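Side-chain contact in probable dehydrogenase (Bordetella bronchiseptica, PDB 3MOI), which is a putative oxidoreductase of the GFO/IDH/MocA family, probably using NAD or NADP bound by its Rossmann domain: residues Gly45-Ile50 with Tyr278-Pro283. Sequence-based numbering, arbitrary orientation.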
loop_
_atom_site.group_PDB
_atom_site.type_symbol
_atom_site.label_atom_id
_atom_site.label_comp_id
_atom_site.label_asym_id
_atom_site.label_seq_id
_atom_site.Cartn_x
_atom_site.Cartn_y
_atom_site.Cartn_z
ATOM N N GLY A 45 -34.625 27.427 0.801
ATOM C CA GLY A 45 -35.872 27.606 0.078
ATOM C C GLY A 45 -35.865 28.785 -0.909
ATOM O O GLY A 45 -36.416 28.644 -2.008
ATOM N N LYS A 46 -35.287 29.934 -0.520
ATOM C CA LYS A 46 -35.186 31.110 -1.409
ATOM C C LYS A 46 -34.326 30.776 -2.623
ATOM O O LYS A 46 -34.749 30.945 -3.746
ATOM C CB LYS A 46 -34.574 32.377 -0.707
ATOM C CG LYS A 46 -35.589 33.447 -0.173
ATOM C CD LYS A 46 -34.951 34.687 0.499
ATOM C CE LYS A 46 -35.868 35.991 0.429
ATOM N NZ LYS A 46 -35.259 37.278 1.004
ATOM N N GLU A 47 -33.106 30.303 -2.395
ATOM C CA GLU A 47 -32.164 30.059 -3.504
ATOM C C GLU A 47 -32.630 29.015 -4.542
ATOM O O GLU A 47 -32.400 29.212 -5.743
ATOM C CB GLU A 47 -30.803 29.658 -2.945
ATOM C CG GLU A 47 -29.840 29.080 -3.962
ATOM C CD GLU A 47 -29.004 30.118 -4.696
ATOM O OE1 GLU A 47 -29.405 31.307 -4.825
ATOM O OE2 GLU A 47 -27.906 29.697 -5.145
ATOM N N TYR A 48 -33.243 27.914 -4.089
ATOM C CA TYR A 48 -33.717 26.865 -5.007
ATOM C C TYR A 48 -35.206 27.010 -5.399
ATOM O O TYR A 48 -35.709 26.248 -6.200
ATOM C CB TYR A 48 -33.460 25.470 -4.431
ATOM C CG TYR A 48 -32.045 25.031 -4.600
ATOM C CD1 TYR A 48 -31.691 24.076 -5.544
ATOM C CD2 TYR A 48 -31.022 25.574 -3.802
ATOM C CE1 TYR A 48 -30.345 23.700 -5.698
ATOM C CE2 TYR A 48 -29.694 25.163 -3.939
ATOM C CZ TYR A 48 -29.372 24.253 -4.888
ATOM O OH TYR A 48 -28.051 23.894 -5.029
ATOM N N GLY A 49 -35.891 27.996 -4.843
ATOM C CA GLY A 49 -37.249 28.273 -5.248
ATOM C C GLY A 49 -38.176 27.150 -4.862
ATOM O O GLY A 49 -39.067 26.797 -5.625
ATOM N N ILE A 50 -37.990 26.591 -3.667
ATOM C CA ILE A 50 -38.873 25.524 -3.231
ATOM C C ILE A 50 -39.471 25.711 -1.842
ATOM O O ILE A 50 -38.916 26.451 -1.022
ATOM C CB ILE A 50 -38.117 24.206 -3.251
ATOM C CG1 ILE A 50 -36.817 24.332 -2.451
ATOM C CG2 ILE A 50 -37.878 23.797 -4.665
ATOM C CD1 ILE A 50 -36.239 22.981 -2.090
ATOM N N TYR A 278 -18.485 25.059 6.061
ATOM C CA TYR A 278 -19.077 23.965 5.295
ATOM C C TYR A 278 -20.636 24.054 5.223
ATOM O O TYR A 278 -21.286 23.249 4.564
ATOM C CB TYR A 278 -18.568 22.610 5.850
ATOM C CG TYR A 278 -17.076 22.330 5.561
ATOM C CD1 TYR A 278 -16.655 21.878 4.309
ATOM C CD2 TYR A 278 -16.102 22.529 6.536
ATOM C CE1 TYR A 278 -15.316 21.629 4.037
ATOM C CE2 TYR A 278 -14.753 22.272 6.274
ATOM C CZ TYR A 278 -14.369 21.825 5.025
ATOM O OH TYR A 278 -13.043 21.586 4.766
ATOM N N GLY A 279 -21.223 25.050 5.876
ATOM C CA GLY A 279 -22.661 25.268 5.787
ATOM C C GLY A 279 -23.117 25.801 4.434
ATOM O O GLY A 279 -22.296 26.105 3.542
ATOM N N PHE A 280 -24.438 25.911 4.288
ATOM C CA PHE A 280 -25.036 26.404 3.041
ATOM C C PHE A 280 -24.852 27.912 2.892
ATOM O O PHE A 280 -25.264 28.668 3.771
ATOM C CB PHE A 280 -26.538 26.070 2.939
ATOM C CG PHE A 280 -27.154 26.588 1.688
ATOM C CD1 PHE A 280 -26.795 26.055 0.466
ATOM C CD2 PHE A 280 -28.008 27.664 1.715
ATOM C CE1 PHE A 280 -27.313 26.558 -0.723
ATOM C CE2 PHE A 280 -28.537 28.182 0.533
ATOM C CZ PHE A 280 -28.177 27.633 -0.692
ATOM N N GLY A 281 -24.271 28.336 1.766
ATOM C CA GLY A 281 -23.993 29.759 1.540
ATOM C C GLY A 281 -22.718 30.246 2.226
ATOM O O GLY A 281 -22.455 31.440 2.261
ATOM N N GLY A 282 -21.939 29.320 2.789
ATOM C CA GLY A 282 -20.621 29.622 3.294
ATOM C C GLY A 282 -19.615 29.588 2.151
ATOM O O GLY A 282 -20.010 29.444 0.985
ATOM N N PRO A 283 -18.306 29.719 2.483
ATOM C CA PRO A 283 -17.198 29.782 1.523
ATOM C C PRO A 283 -17.267 28.723 0.445
ATOM O O PRO A 283 -17.235 29.062 -0.735
ATOM C CB PRO A 283 -15.951 29.553 2.395
ATOM C CG PRO A 283 -16.323 30.013 3.748
ATOM C CD PRO A 283 -17.831 29.881 3.874
#
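Phe280 sets the outer end of its ring against the side chains of Glu47 and Tyr48 near the C-terminal end of helix 38-48, a worked example of one aromatic side chain joining a surface loop to a helix of the Rossmann domain. The tight part is small and apolar. Phe280 CZ meets Glu47 CG at 3.9 Å, the methylene lying in the plane of the ring at its edge, and Glu47 CB is almost as near. Phe280 CE1 approaches the edge of the Tyr48 ring, 4.2 Å from Tyr48 CE2. With CG anti to the backbone N (chi1 179°), Phe280 reaches out from the type II turn Gly279-Gly282 toward the helix, where the Phe44 ring meets it edge-to-face and Ser15 of helix 12-24 also touches it. Beyond this patch the contact loosens. The backbones stay apart, Glu47 CA and Gly281 CA being 9.6 Å from each other, and exposed Glu47 bends at chi2 (87°), its carboxylate turned 63° from the plane of the Phe280 ring and in a long, weak ion pair with Arg23. No hydrogen bond crosses between 45-50 and 278-283; Arg43 supplies one nearby, to Phe280 O. Such chemistry implies a van der Waals and hydrophobic attachment, with little directional constraint between the two segments themselves.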